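PDB 6I2M: kelch repeat and BTB domain-containing protein A55 from Vaccinia virus WR, which probably acts as a substrate-specific adapter of CUL3-containing E3 ubiquitin ligases, directing host proteins to ubiquitination and proteasomal degradation. Local coordinates for residues S43-I48 and D99-G104; Y93-A98 and E109-I114; E157-L162 and I189-S194. All coordinates share one frame; numbering follows the deposited sequence.

This chain is the N-terminal part of the protein, the BTB domain and part of the BACK region, without the kelch repeats. From the N terminus, segment 43-48 comes first and waits for 99-104, which closes a 50-residue excursion as interaction 1. Segment 93-98 lies inside that excursion and its partner 109-114 beyond it, so interactions 1 and 2 cross; interaction 2 closes a loop of ten residues. They share helix 91-101 and meet where I103 N probably bonds A98 O, 3.1 Å apart. Both belong to the BTB domain. Interaction 3 follows in series: 189-194 returns to 157-162 within the BACK region, its centre about 27 Å from that of interaction 2.

Interaction 1. Residues S43-I48 and D99-G104; sequences SEYFSI and DFLQIG
S43 and Y45 both reach for the same acceptor, L101 O. The stronger bond comes from S43 OG at 2.7 Å, arriving tilted 32° from the carbonyl plane; Y45 N adds a weak one at 3.3 Å. S43 comes just before helix 44-49 and Y45 is in its first turn, while the carbonyl belongs to the last turn of helix 91-101, just before Q102 turns the chain with positive phi. Around this polar point the apolar side chains close in. Toward the two aromatic rings L101 uses one methyl, CD2, 3.7 Å from F46 CE1 and 3.8 Å from Y45 CD1. Y45 CG is anti to the backbone N (chi1 -178°), which carries the ring past L101 to F100. There F100 CE1 lies over one face of the tyrosine, offset toward the rim, with the ring planes inclined at 38°.

Further out, Y45 OH bonds a basic side chain of another protein's chain, and E44 forms salt bridges with that chain, consistent with the CUL3-binding role of the BTB domain. F46 packs on L39 and S40 of helix 36-42, I103 touches A42 of that helix, and F100 makes an edge-to-face pair with H66, in the loop that follows strand 61-63.

Interaction 2. Residues Y93-A98 and E109-I114; sequences YILSTA and ECENYI
L95 is the centre of this helix pair, and its two methyls divide the work. CD1 rests 3.8 Å from C110 CB and equally 3.8 Å from E111 CG, while CD2 meets I114 CD1, again at 3.8 Å. With CG anti to the backbone N (chi1 -179°), the side chain reaches out toward helix 104-116, and the rotation about CB-CG (chi2 73°) shares the methyls between these partners. L95 and E111 cross at about a right angle, with only the aliphatic start of the glutamate against the methyl. Beside this group I94 contributes a single branch: its CG2 lies 3.7 Å from C110 SG, so the cysteine is touched through CB by one residue and through sulfur by the one before it.

The segments run roughly antiparallel, their axes 9.7 Å apart at closest approach and 147° between directions, as the two arms of a helical hairpin formed by helices 91-101 and 104-116. L95 and C110 form the nearest backbone pair, with CA atoms 5.9 Å apart.

The hydrogen bonds run elsewhere, within helix 91-101 and to neighbouring residues. T97 OG1 donates to Y93 O at 3.0 Å one turn back, and S71 OG of helix 69-79 bonds both of these atoms, tying the helix to its neighbour.

The pair is packed among other helices: I94 leans on S71 and L75 of helix 69-79, whereas L95, E111 and I114 all touch I138 of helix 136-147. Y129 and F126 of helix 120-132 pack on L95 and I114 respectively, so helices 91-101 and 104-116 of the BTB region join helices 120-132 and 136-147 of the BACK region.

Interaction 3. Residues E157-L162 and I189-S194; sequences ENFKYL and IKWLES
F159 sets its ring against the helix at W191. Its CE2 comes within 3.6 Å of W191 CA and 3.7 Å of W191 CB, because a chi1 of -166° swings the ring away from its own backbone N and toward helix 184-195. The indole answers with an edge, in an offset edge-to-face arrangement: its five-membered ring points toward the face of the phenyl, centroids 5.5 Å apart and planes at 89°. The rim of the phenyl, meanwhile, faces the helix backbone, with W191 N close to its plane and S194 OG 4.2 Å from F159 CD2. That hydroxyl is already committed, donating to K190 O at 2.8 Å; the same carbonyl also accepts from S194 N, so two bonds from one residue hold it.

K160 follows with a lighter touch. Its CB is 3.9 Å from S194 O, and beyond that the extended chain leads away from the helix.

L162 makes the polar tie of the contact. W191 NE1 donates to L162 O at 3.0 Å, with an angle of 151° at the hydrogen. The acceptor lies close to the indole plane, though the donor is tilted from the carbonyl plane of L162. This bond and the phenyl contact together would restrict the turn of the tryptophan ring.

Neighbouring helices close around the pair. M167 of helix 164-171 touches F159, L162 and W191 alike, and L162 also packs on I124 and Y127 of helix 120-132, so the loop before helix 164-171 is wedged between helices 120-132 and 184-195 of the BACK region.

Interaction 1. Residues S43-I48 and D99-G104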
ATOM      1  N   SER A  43      10.108   5.150  -5.918  1.00 71.15           N
ATOM      2  CA  SER A  43      11.220   5.761  -6.648  1.00 70.55           C
ATOM      3  C   SER A  43      12.440   5.863  -5.736  1.00 73.49           C
ATOM      4  O   SER A  43      12.344   6.416  -4.637  1.00 72.91           O
ATOM      5  CB  SER A  43      10.818   7.133  -7.186  1.00 73.79           C
ATOM      6  OG  SER A  43      11.922   7.862  -7.699  1.00 82.01           O
ATOM      7  N   GLU A  44      13.581   5.317  -6.187  1.00 69.78           N
ATOM      8  CA  GLU A  44      14.823   5.333  -5.415  1.00 69.53           C
ATOM      9  C   GLU A  44      15.547   6.688  -5.485  1.00 71.94           C
ATOM     10  O   GLU A  44      16.426   6.941  -4.660  1.00 71.92           O
ATOM     11  CB  GLU A  44      15.732   4.164  -5.810  1.00 71.70           C
ATOM     12  CG  GLU A  44      16.543   3.612  -4.649  1.00 84.02           C
ATOM     13  CD  GLU A  44      17.226   2.284  -4.905  1.00108.85           C
ATOM     14  OE1 GLU A  44      16.513   1.277  -5.118  1.00105.28           O
ATOM     15  OE2 GLU A  44      18.477   2.246  -4.875  1.00105.85           O
ATOM     16  N   TYR A  45      15.154   7.565  -6.443  1.00 67.09           N
ATOM     17  CA  TYR A  45      15.704   8.918  -6.602  1.00 66.32           C
ATOM     18  C   TYR A  45      15.354   9.745  -5.365  1.00 69.89           C
ATOM     19  O   TYR A  45      16.244  10.361  -4.779  1.00 69.91           O
ATOM     20  CB  TYR A  45      15.154   9.598  -7.877  1.00 66.89           C
ATOM     21  CG  TYR A  45      15.705  10.986  -8.137  1.00 68.04           C
ATOM     22  CD1 TYR A  45      15.024  12.121  -7.703  1.00 69.78           C
ATOM     23  CD2 TYR A  45      16.893  11.167  -8.839  1.00 69.01           C
ATOM     24  CE1 TYR A  45      15.530  13.400  -7.931  1.00 70.65           C
ATOM     25  CE2 TYR A  45      17.404  12.441  -9.078  1.00 70.13           C
ATOM     26  CZ  TYR A  45      16.719  13.556  -8.624  1.00 76.76           C
ATOM     27  OH  TYR A  45      17.221  14.812  -8.864  1.00 77.34           O
ATOM     28  N   PHE A  46      14.062   9.738  -4.970  1.00 65.90           N
ATOM     29  CA  PHE A  46      13.543  10.438  -3.795  1.00 65.64           C
ATOM     30  C   PHE A  46      14.088   9.827  -2.500  1.00 69.77           C
ATOM     31  O   PHE A  46      14.307  10.560  -1.536  1.00 70.12           O
ATOM     32  CB  PHE A  46      12.005  10.435  -3.792  1.00 67.19           C
ATOM     33  CG  PHE A  46      11.370  11.235  -4.906  1.00 68.64           C
ATOM     34  CD1 PHE A  46      10.964  10.618  -6.083  1.00 71.66           C
ATOM     35  CD2 PHE A  46      11.160  12.603  -4.772  1.00 70.99           C
ATOM     36  CE1 PHE A  46      10.370  11.356  -7.111  1.00 72.72           C
ATOM     37  CE2 PHE A  46      10.565  13.341  -5.800  1.00 73.96           C
ATOM     38  CZ  PHE A  46      10.174  12.713  -6.962  1.00 71.98           C
ATOM     39  N   SER A  47      14.329   8.497  -2.491  1.00 65.73           N
ATOM     40  CA  SER A  47      14.885   7.764  -1.347  1.00 65.94           C
ATOM     41  C   SER A  47      16.302   8.251  -1.032  1.00 69.76           C
ATOM     42  O   SER A  47      16.638   8.460   0.134  1.00 70.12           O
ATOM     43  CB  SER A  47      14.884   6.263  -1.622  1.00 69.57           C
ATOM     44  OG  SER A  47      15.274   5.526  -0.474  1.00 79.43           O
ATOM     45  N   ILE A  48      17.119   8.460  -2.079  1.00 65.58           N
ATOM     46  CA  ILE A  48      18.486   8.963  -1.945  1.00 65.78           C
ATOM     47  C   ILE A  48      18.454  10.483  -1.705  1.00 69.52           C
ATOM     48  O   ILE A  48      19.321  11.006  -1.002  1.00 70.13           O
ATOM     49  CB  ILE A  48      19.368   8.514  -3.145  1.00 68.74           C
ATOM     50  CG1 ILE A  48      19.601   6.988  -3.093  1.00 69.33           C
ATOM     51  CG2 ILE A  48      20.706   9.258  -3.181  1.00 70.08           C
ATOM     52  CD1 ILE A  48      19.779   6.326  -4.412  1.00 75.07           C
ATOM     53  N   ASP A  99      13.095   5.977 -15.960  1.00 73.14           N
ATOM     54  CA  ASP A  99      14.496   5.558 -15.994  1.00 73.06           C
ATOM     55  C   ASP A  99      15.376   6.519 -15.190  1.00 75.95           C
ATOM     56  O   ASP A  99      16.303   6.070 -14.514  1.00 75.47           O
ATOM     57  CB  ASP A  99      14.995   5.441 -17.445  1.00 76.29           C
ATOM     58  CG  ASP A  99      16.330   4.739 -17.624  1.00 86.27           C
ATOM     59  OD1 ASP A  99      16.722   3.958 -16.725  1.00 85.95           O
ATOM     60  OD2 ASP A  99      16.971   4.951 -18.673  1.00 93.50           O
ATOM     61  N   PHE A 100      15.077   7.834 -15.261  1.00 72.04           N
ATOM     62  CA  PHE A 100      15.787   8.889 -14.535  1.00 71.06           C
ATOM     63  C   PHE A 100      15.488   8.788 -13.035  1.00 73.83           C
ATOM     64  O   PHE A 100      16.419   8.754 -12.230  1.00 73.17           O
ATOM     65  CB  PHE A 100      15.406  10.282 -15.087  1.00 73.04           C
ATOM     66  CG  PHE A 100      15.936  11.456 -14.291  1.00 74.05           C
ATOM     67  CD1 PHE A 100      15.149  12.077 -13.328  1.00 76.34           C
ATOM     68  CD2 PHE A 100      17.225  11.933 -14.500  1.00 76.48           C
ATOM     69  CE1 PHE A 100      15.646  13.146 -12.580  1.00 76.94           C
ATOM     70  CE2 PHE A 100      17.718  13.006 -13.755  1.00 78.95           C
ATOM     71  CZ  PHE A 100      16.926  13.603 -12.798  1.00 76.39           C
ATOM     72  N   LEU A 101      14.190   8.733 -12.671  1.00 69.94           N
ATOM     73  CA  LEU A 101      13.730   8.634 -11.282  1.00 68.98           C
ATOM     74  C   LEU A 101      13.954   7.239 -10.672  1.00 72.94           C
ATOM     75  O   LEU A 101      13.823   7.074  -9.459  1.00 72.08           O
ATOM     76  CB  LEU A 101      12.261   9.083 -11.149  1.00 68.87           C
ATOM     77  CG  LEU A 101      11.968  10.563 -11.445  1.00 73.63           C
ATOM     78  CD1 LEU A 101      10.514  10.765 -11.818  1.00 74.06           C
ATOM     79  CD2 LEU A 101      12.354  11.463 -10.273  1.00 75.36           C
ATOM     80  N   GLN A 102      14.317   6.253 -11.520  1.00 70.38           N
ATOM     81  CA  GLN A 102      14.630   4.858 -11.193  1.00 70.64           C
ATOM     82  C   GLN A 102      13.523   4.140 -10.399  1.00 74.69           C
ATOM     83  O   GLN A 102      13.766   3.608  -9.309  1.00 74.19           O
ATOM     84  CB  GLN A 102      16.003   4.730 -10.506  1.00 71.85           C
ATOM     85  CG  GLN A 102      17.189   4.802 -11.476  1.00 84.88           C
ATOM     86  CD  GLN A 102      17.331   3.597 -12.384  1.00102.40           C
ATOM     87  OE1 GLN A 102      16.969   2.465 -12.040  1.00 98.35           O
ATOM     88  NE2 GLN A 102      17.878   3.818 -13.569  1.00 93.97           N
ATOM     89  N   ILE A 103      12.309   4.117 -10.973  1.00 71.63           N
ATOM     90  CA  ILE A 103      11.154   3.413 -10.415  1.00 71.71           C
ATOM     91  C   ILE A 103      11.039   2.057 -11.131  1.00 76.87           C
ATOM     92  O   ILE A 103      10.725   2.007 -12.324  1.00 77.28           O
ATOM     93  CB  ILE A 103       9.833   4.256 -10.381  1.00 74.52           C
ATOM     94  CG1 ILE A 103       8.600   3.366 -10.059  1.00 75.53           C
ATOM     95  CG2 ILE A 103       9.633   5.093 -11.657  1.00 75.61           C
ATOM     96  CD1 ILE A 103       7.349   4.073  -9.629  1.00 82.54           C
ATOM     97  N   GLY A 104      11.358   0.990 -10.398  1.00 70.52           N
ATOM     98  CA  GLY A 104      11.352  -0.385 -10.891  1.00 70.26           C
ATOM     99  C   GLY A 104      10.002  -0.901 -11.343  1.00 73.49           C
ATOM    100  O   GLY A 104       9.915  -1.642 -12.327  1.00 72.71           O
TER

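Interaction 2. Residues Y93-A98 and E109-I114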
ATOM      1  N   TYR A  93       7.757   8.664 -23.538  1.00 86.59           N
ATOM      2  CA  TYR A  93       8.145   9.691 -22.570  1.00 84.33           C
ATOM      3  C   TYR A  93       8.040   9.230 -21.111  1.00 85.56           C
ATOM      4  O   TYR A  93       8.807   9.718 -20.280  1.00 83.58           O
ATOM      5  CB  TYR A  93       7.364  10.996 -22.808  1.00 86.27           C
ATOM      6  CG  TYR A  93       7.446  11.496 -24.237  1.00 90.37           C
ATOM      7  CD1 TYR A  93       8.563  12.193 -24.691  1.00 92.57           C
ATOM      8  CD2 TYR A  93       6.412  11.259 -25.138  1.00 93.34           C
ATOM      9  CE1 TYR A  93       8.649  12.642 -26.008  1.00 95.66           C
ATOM     10  CE2 TYR A  93       6.487  11.704 -26.458  1.00 96.62           C
ATOM     11  CZ  TYR A  93       7.607  12.397 -26.888  1.00104.01           C
ATOM     12  OH  TYR A  93       7.684  12.840 -28.187  1.00107.27           O
ATOM     13  N   ILE A  94       7.113   8.294 -20.800  1.00 81.99           N
ATOM     14  CA  ILE A  94       6.927   7.758 -19.441  1.00 80.03           C
ATOM     15  C   ILE A  94       8.133   6.882 -19.040  1.00 82.73           C
ATOM     16  O   ILE A  94       8.584   6.967 -17.897  1.00 80.68           O
ATOM     17  CB  ILE A  94       5.543   7.058 -19.240  1.00 83.86           C
ATOM     18  CG1 ILE A  94       4.383   8.051 -19.504  1.00 85.12           C
ATOM     19  CG2 ILE A  94       5.409   6.451 -17.824  1.00 82.91           C
ATOM     20  CD1 ILE A  94       3.014   7.419 -19.778  1.00 93.84           C
ATOM     21  N   LEU A  95       8.679   6.095 -19.991  1.00 80.41           N
ATOM     22  CA  LEU A  95       9.846   5.237 -19.767  1.00 79.83           C
ATOM     23  C   LEU A  95      11.116   6.052 -19.466  1.00 82.31           C
ATOM     24  O   LEU A  95      11.864   5.679 -18.560  1.00 80.88           O
ATOM     25  CB  LEU A  95      10.062   4.273 -20.956  1.00 82.01           C
ATOM     26  CG  LEU A  95      11.243   3.289 -20.871  1.00 86.84           C
ATOM     27  CD1 LEU A  95      10.978   2.173 -19.873  1.00 86.51           C
ATOM     28  CD2 LEU A  95      11.546   2.693 -22.221  1.00 91.61           C
ATOM     29  N   SER A  96      11.341   7.162 -20.205  1.00 79.18           N
ATOM     30  CA  SER A  96      12.492   8.065 -20.044  1.00 78.17           C
ATOM     31  C   SER A  96      12.551   8.684 -18.647  1.00 79.66           C
ATOM     32  O   SER A  96      13.625   8.729 -18.037  1.00 78.24           O
ATOM     33  CB  SER A  96      12.455   9.177 -21.088  1.00 83.05           C
ATOM     34  OG  SER A  96      12.647   8.673 -22.398  1.00 94.86           O
ATOM     35  N   THR A  97      11.394   9.161 -18.149  1.00 75.53           N
ATOM     36  CA  THR A  97      11.247   9.781 -16.833  1.00 73.80           C
ATOM     37  C   THR A  97      11.376   8.726 -15.727  1.00 76.41           C
ATOM     38  O   THR A  97      12.001   8.998 -14.698  1.00 74.88           O
ATOM     39  CB  THR A  97       9.938  10.579 -16.759  1.00 82.23           C
ATOM     40  OG1 THR A  97       9.751  11.324 -17.966  1.00 83.37           O
ATOM     41  CG2 THR A  97       9.897  11.515 -15.569  1.00 79.65           C
ATOM     42  N   ALA A  98      10.800   7.520 -15.950  1.00 73.32           N
ATOM     43  CA  ALA A  98      10.865   6.394 -15.014  1.00 72.50           C
ATOM     44  C   ALA A  98      12.294   5.875 -14.879  1.00 76.01           C
ATOM     45  O   ALA A  98      12.664   5.399 -13.807  1.00 75.08           O
ATOM     46  CB  ALA A  98       9.942   5.272 -15.465  1.00 74.30           C
ATOM     47  N   GLU A 109       6.682  -2.190 -16.384  1.00 68.04           N
ATOM     48  CA  GLU A 109       5.356  -2.053 -17.004  1.00 67.71           C
ATOM     49  C   GLU A 109       5.417  -1.349 -18.372  1.00 71.52           C
ATOM     50  O   GLU A 109       4.668  -1.718 -19.278  1.00 71.02           O
ATOM     51  CB  GLU A 109       4.375  -1.340 -16.054  1.00 69.03           C
ATOM     52  CG  GLU A 109       2.911  -1.597 -16.377  1.00 79.22           C
ATOM     53  CD  GLU A 109       1.921  -1.086 -15.349  1.00 98.82           C
ATOM     54  OE1 GLU A 109       1.208  -0.101 -15.647  1.00 90.10           O
ATOM     55  OE2 GLU A 109       1.848  -1.679 -14.248  1.00 94.21           O
ATOM     56  N   CYS A 110       6.322  -0.358 -18.519  1.00 68.16           N
ATOM     57  CA  CYS A 110       6.524   0.383 -19.765  1.00 67.92           C
ATOM     58  C   CYS A 110       7.265  -0.459 -20.798  1.00 72.38           C
ATOM     59  O   CYS A 110       6.839  -0.495 -21.952  1.00 71.93           O
ATOM     60  CB  CYS A 110       7.228   1.713 -19.512  1.00 68.02           C
ATOM     61  SG  CYS A 110       6.180   2.970 -18.741  1.00 71.59           S
ATOM     62  N   GLU A 111       8.360  -1.142 -20.385  1.00 69.62           N
ATOM     63  CA  GLU A 111       9.165  -2.015 -21.247  1.00 69.88           C
ATOM     64  C   GLU A 111       8.339  -3.183 -21.786  1.00 74.16           C
ATOM     65  O   GLU A 111       8.424  -3.480 -22.978  1.00 73.92           O
ATOM     66  CB  GLU A 111      10.411  -2.537 -20.515  1.00 71.44           C
ATOM     67  CG  GLU A 111      11.576  -1.560 -20.502  1.00 82.34           C
ATOM     68  CD  GLU A 111      12.896  -2.100 -19.982  1.00103.61           C
ATOM     69  OE1 GLU A 111      12.886  -2.898 -19.017  1.00 98.60           O
ATOM     70  OE2 GLU A 111      13.947  -1.708 -20.537  1.00 97.80           O
ATOM     71  N   ASN A 112       7.516  -3.814 -20.917  1.00 70.82           N
ATOM     72  CA  ASN A 112       6.638  -4.933 -21.278  1.00 70.73           C
ATOM     73  C   ASN A 112       5.579  -4.527 -22.302  1.00 75.13           C
ATOM     74  O   ASN A 112       5.263  -5.325 -23.182  1.00 74.75           O
ATOM     75  CB  ASN A 112       5.985  -5.554 -20.037  1.00 70.78           C
ATOM     76  CG  ASN A 112       6.921  -6.320 -19.127  1.00 89.31           C
ATOM     77  OD1 ASN A 112       8.071  -6.637 -19.466  1.00 82.19           O
ATOM     78  ND2 ASN A 112       6.441  -6.642 -17.937  1.00 80.55           N
ATOM     79  N   TYR A 113       5.051  -3.288 -22.197  1.00 72.12           N
ATOM     80  CA  TYR A 113       4.051  -2.730 -23.117  1.00 72.11           C
ATOM     81  C   TYR A 113       4.678  -2.460 -24.491  1.00 76.42           C
ATOM     82  O   TYR A 113       4.034  -2.718 -25.510  1.00 75.97           O
ATOM     83  CB  TYR A 113       3.439  -1.440 -22.535  1.00 73.17           C
ATOM     84  CG  TYR A 113       2.279  -0.881 -23.335  1.00 74.92           C
ATOM     85  CD1 TYR A 113       2.489   0.055 -24.344  1.00 76.83           C
ATOM     86  CD2 TYR A 113       0.968  -1.260 -23.059  1.00 75.74           C
ATOM     87  CE1 TYR A 113       1.426   0.583 -25.076  1.00 77.48           C
ATOM     88  CE2 TYR A 113      -0.104  -0.737 -23.783  1.00 76.62           C
ATOM     89  CZ  TYR A 113       0.131   0.183 -24.793  1.00 83.84           C
ATOM     90  OH  TYR A 113      -0.920   0.701 -25.511  1.00 84.69           O
ATOM     91  N   ILE A 114       5.921  -1.930 -24.509  1.00 73.46           N
ATOM     92  CA  ILE A 114       6.681  -1.615 -25.724  1.00 73.64           C
ATOM     93  C   ILE A 114       7.036  -2.904 -26.485  1.00 78.32           C
ATOM     94  O   ILE A 114       6.814  -2.966 -27.693  1.00 78.08           O
ATOM     95  CB  ILE A 114       7.908  -0.695 -25.413  1.00 76.73           C
ATOM     96  CG1 ILE A 114       7.437   0.727 -25.012  1.00 76.96           C
ATOM     97  CG2 ILE A 114       8.903  -0.627 -26.590  1.00 77.62           C
ATOM     98  CD1 ILE A 114       8.420   1.553 -24.157  1.00 83.95           C
TER

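Interaction 3. Residues E157-L162 and I189-S194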
ATOM      1  N   GLU A 157       7.083   6.407 -43.745  1.00 84.42           N
ATOM      2  CA  GLU A 157       7.334   7.825 -43.455  1.00 84.28           C
ATOM      3  C   GLU A 157       8.537   8.061 -42.532  1.00 87.82           C
ATOM      4  O   GLU A 157       9.317   8.982 -42.778  1.00 87.36           O
ATOM      5  CB  GLU A 157       6.080   8.480 -42.845  1.00 85.69           C
ATOM      6  CG  GLU A 157       4.908   8.626 -43.801  1.00 97.50           C
ATOM      7  CD  GLU A 157       3.643   9.161 -43.157  1.00118.95           C
ATOM      8  OE1 GLU A 157       3.602  10.371 -42.838  1.00113.90           O
ATOM      9  OE2 GLU A 157       2.690   8.369 -42.975  1.00113.50           O
ATOM     10  N   ASN A 158       8.679   7.233 -41.477  1.00 84.21           N
ATOM     11  CA  ASN A 158       9.735   7.333 -40.462  1.00 83.58           C
ATOM     12  C   ASN A 158      11.126   6.837 -40.916  1.00 87.56           C
ATOM     13  O   ASN A 158      12.085   6.950 -40.147  1.00 86.74           O
ATOM     14  CB  ASN A 158       9.307   6.617 -39.172  1.00 84.23           C
ATOM     15  CG  ASN A 158       8.008   7.110 -38.577  1.00109.40           C
ATOM     16  OD1 ASN A 158       7.895   8.250 -38.110  1.00104.30           O
ATOM     17  ND2 ASN A 158       6.999   6.253 -38.571  1.00101.86           N
ATOM     18  N   PHE A 159      11.239   6.316 -42.156  1.00 84.70           N
ATOM     19  CA  PHE A 159      12.488   5.793 -42.726  1.00 84.77           C
ATOM     20  C   PHE A 159      13.591   6.845 -42.899  1.00 89.36           C
ATOM     21  O   PHE A 159      14.773   6.504 -42.810  1.00 88.79           O
ATOM     22  CB  PHE A 159      12.212   5.062 -44.049  1.00 86.83           C
ATOM     23  CG  PHE A 159      13.351   4.213 -44.568  1.00 88.36           C
ATOM     24  CD1 PHE A 159      13.764   3.076 -43.879  1.00 91.22           C
ATOM     25  CD2 PHE A 159      13.986   4.529 -45.761  1.00 90.65           C
ATOM     26  CE1 PHE A 159      14.815   2.292 -44.360  1.00 92.15           C
ATOM     27  CE2 PHE A 159      15.029   3.735 -46.246  1.00 93.42           C
ATOM     28  CZ  PHE A 159      15.445   2.630 -45.538  1.00 91.34           C
ATOM     29  N   LYS A 160      13.205   8.113 -43.133  1.00 86.76           N
ATOM     30  CA  LYS A 160      14.121   9.244 -43.322  1.00 87.10           C
ATOM     31  C   LYS A 160      14.903   9.624 -42.052  1.00 91.38           C
ATOM     32  O   LYS A 160      16.006  10.164 -42.157  1.00 91.14           O
ATOM     33  CB  LYS A 160      13.383  10.467 -43.911  1.00 89.95           C
ATOM     34  CG  LYS A 160      12.187  10.958 -43.089  1.00103.78           C
ATOM     35  CD  LYS A 160      11.493  12.139 -43.746  1.00113.45           C
ATOM     36  CE  LYS A 160      10.313  12.611 -42.934  1.00123.11           C
ATOM     37  NZ  LYS A 160       9.667  13.802 -43.542  1.00132.27           N
ATOM     38  N   TYR A 161      14.333   9.341 -40.863  1.00 88.04           N
ATOM     39  CA  TYR A 161      14.932   9.657 -39.563  1.00 87.75           C
ATOM     40  C   TYR A 161      16.089   8.728 -39.161  1.00 92.46           C
ATOM     41  O   TYR A 161      16.870   9.094 -38.278  1.00 91.84           O
ATOM     42  CB  TYR A 161      13.858   9.711 -38.460  1.00 88.24           C
ATOM     43  CG  TYR A 161      12.775  10.740 -38.712  1.00 89.96           C
ATOM     44  CD1 TYR A 161      12.977  12.083 -38.410  1.00 91.89           C
ATOM     45  CD2 TYR A 161      11.545  10.367 -39.243  1.00 90.83           C
ATOM     46  CE1 TYR A 161      11.985  13.035 -38.645  1.00 92.70           C
ATOM     47  CE2 TYR A 161      10.543  11.308 -39.478  1.00 91.81           C
ATOM     48  CZ  TYR A 161      10.768  12.642 -39.179  1.00 98.99           C
ATOM     49  OH  TYR A 161       9.785  13.574 -39.409  1.00 99.84           O
ATOM     50  N   LEU A 162      16.206   7.545 -39.806  1.00 89.94           N
ATOM     51  CA  LEU A 162      17.272   6.574 -39.530  1.00 90.13           C
ATOM     52  C   LEU A 162      18.627   7.101 -40.002  1.00 95.16           C
ATOM     53  O   LEU A 162      18.773   7.487 -41.165  1.00 95.06           O
ATOM     54  CB  LEU A 162      16.965   5.195 -40.149  1.00 90.31           C
ATOM     55  CG  LEU A 162      15.842   4.381 -39.493  1.00 94.65           C
ATOM     56  CD1 LEU A 162      15.254   3.392 -40.468  1.00 95.06           C
ATOM     57  CD2 LEU A 162      16.330   3.652 -38.245  1.00 96.79           C
ATOM     58  N   ILE A 189      19.478   2.747 -52.024  1.00 99.94           N
ATOM     59  CA  ILE A 189      18.948   3.707 -53.004  1.00 99.71           C
ATOM     60  C   ILE A 189      17.714   4.421 -52.429  1.00103.80           C
ATOM     61  O   ILE A 189      17.652   5.651 -52.475  1.00103.61           O
ATOM     62  CB  ILE A 189      18.695   3.039 -54.396  1.00102.35           C
ATOM     63  CG1 ILE A 189      20.034   2.672 -55.081  1.00102.51           C
ATOM     64  CG2 ILE A 189      17.839   3.927 -55.322  1.00103.03           C
ATOM     65  CD1 ILE A 189      19.970   1.503 -56.085  1.00109.39           C
ATOM     66  N   LYS A 190      16.771   3.652 -51.839  1.00100.32           N
ATOM     67  CA  LYS A 190      15.547   4.168 -51.213  1.00100.36           C
ATOM     68  C   LYS A 190      15.836   5.088 -50.021  1.00104.37           C
ATOM     69  O   LYS A 190      15.067   6.021 -49.783  1.00104.10           O
ATOM     70  CB  LYS A 190      14.598   3.027 -50.812  1.00102.83           C
ATOM     71  CG  LYS A 190      13.797   2.445 -51.978  1.00117.45           C
ATOM     72  CD  LYS A 190      12.493   3.207 -52.235  1.00127.68           C
ATOM     73  CE  LYS A 190      11.706   2.647 -53.395  1.00138.28           C
ATOM     74  NZ  LYS A 190      10.996   1.390 -53.038  1.00147.23           N
ATOM     75  N   TRP A 191      16.943   4.837 -49.289  1.00100.88           N
ATOM     76  CA  TRP A 191      17.370   5.663 -48.157  1.00100.79           C
ATOM     77  C   TRP A 191      17.954   6.981 -48.662  1.00104.53           C
ATOM     78  O   TRP A 191      17.638   8.035 -48.109  1.00104.27           O
ATOM     79  CB  TRP A 191      18.372   4.917 -47.259  1.00 99.51           C
ATOM     80  CG  TRP A 191      18.767   5.685 -46.029  1.00100.63           C
ATOM     81  CD1 TRP A 191      18.039   5.835 -44.886  1.00103.28           C
ATOM     82  CD2 TRP A 191      19.981   6.423 -45.834  1.00100.75           C
ATOM     83  NE1 TRP A 191      18.726   6.615 -43.986  1.00102.82           N
ATOM     84  CE2 TRP A 191      19.922   6.991 -44.542  1.00104.63           C
ATOM     85  CE3 TRP A 191      21.119   6.658 -46.626  1.00102.36           C
ATOM     86  CZ2 TRP A 191      20.957   7.777 -44.022  1.00104.27           C
ATOM     87  CZ3 TRP A 191      22.144   7.436 -46.109  1.00104.21           C
ATOM     88  CH2 TRP A 191      22.058   7.986 -44.823  1.00104.84           C
ATOM     89  N   LEU A 192      18.775   6.921 -49.733  1.00100.79           N
ATOM     90  CA  LEU A 192      19.392   8.089 -50.369  1.00100.72           C
ATOM     91  C   LEU A 192      18.352   8.954 -51.102  1.00104.52           C
ATOM     92  O   LEU A 192      18.610  10.131 -51.353  1.00104.41           O
ATOM     93  CB  LEU A 192      20.521   7.664 -51.325  1.00100.66           C
ATOM     94  CG  LEU A 192      21.815   7.156 -50.678  1.00105.39           C
ATOM     95  CD1 LEU A 192      22.539   6.195 -51.597  1.00105.29           C
ATOM     96  CD2 LEU A 192      22.735   8.306 -50.291  1.00108.29           C
ATOM     97  N   GLU A 193      17.180   8.370 -51.430  1.00100.76           N
ATOM     98  CA  GLU A 193      16.063   9.051 -52.091  1.00100.65           C
ATOM     99  C   GLU A 193      15.150   9.726 -51.059  1.00104.53           C
ATOM    100  O   GLU A 193      14.611  10.798 -51.335  1.00104.39           O
ATOM    101  CB  GLU A 193      15.257   8.069 -52.958  1.00101.77           C
ATOM    102  CG  GLU A 193      15.892   7.769 -54.306  1.00111.99           C
ATOM    103  CD  GLU A 193      15.439   8.645 -55.457  1.00132.74           C
ATOM    104  OE1 GLU A 193      15.650   9.878 -55.395  1.00127.64           O
ATOM    105  OE2 GLU A 193      14.884   8.093 -56.434  1.00126.66           O
ATOM    106  N   SER A 194      14.982   9.094 -49.877  1.00100.78           N
ATOM    107  CA  SER A 194      14.149   9.592 -48.777  1.00100.56           C
ATOM    108  C   SER A 194      14.836  10.700 -47.971  1.00104.35           C
ATOM    109  O   SER A 194      14.163  11.639 -47.541  1.00103.95           O
ATOM    110  CB  SER A 194      13.741   8.449 -47.851  1.00103.81           C
ATOM    111  OG  SER A 194      13.011   7.451 -48.544  1.00112.45           O
TER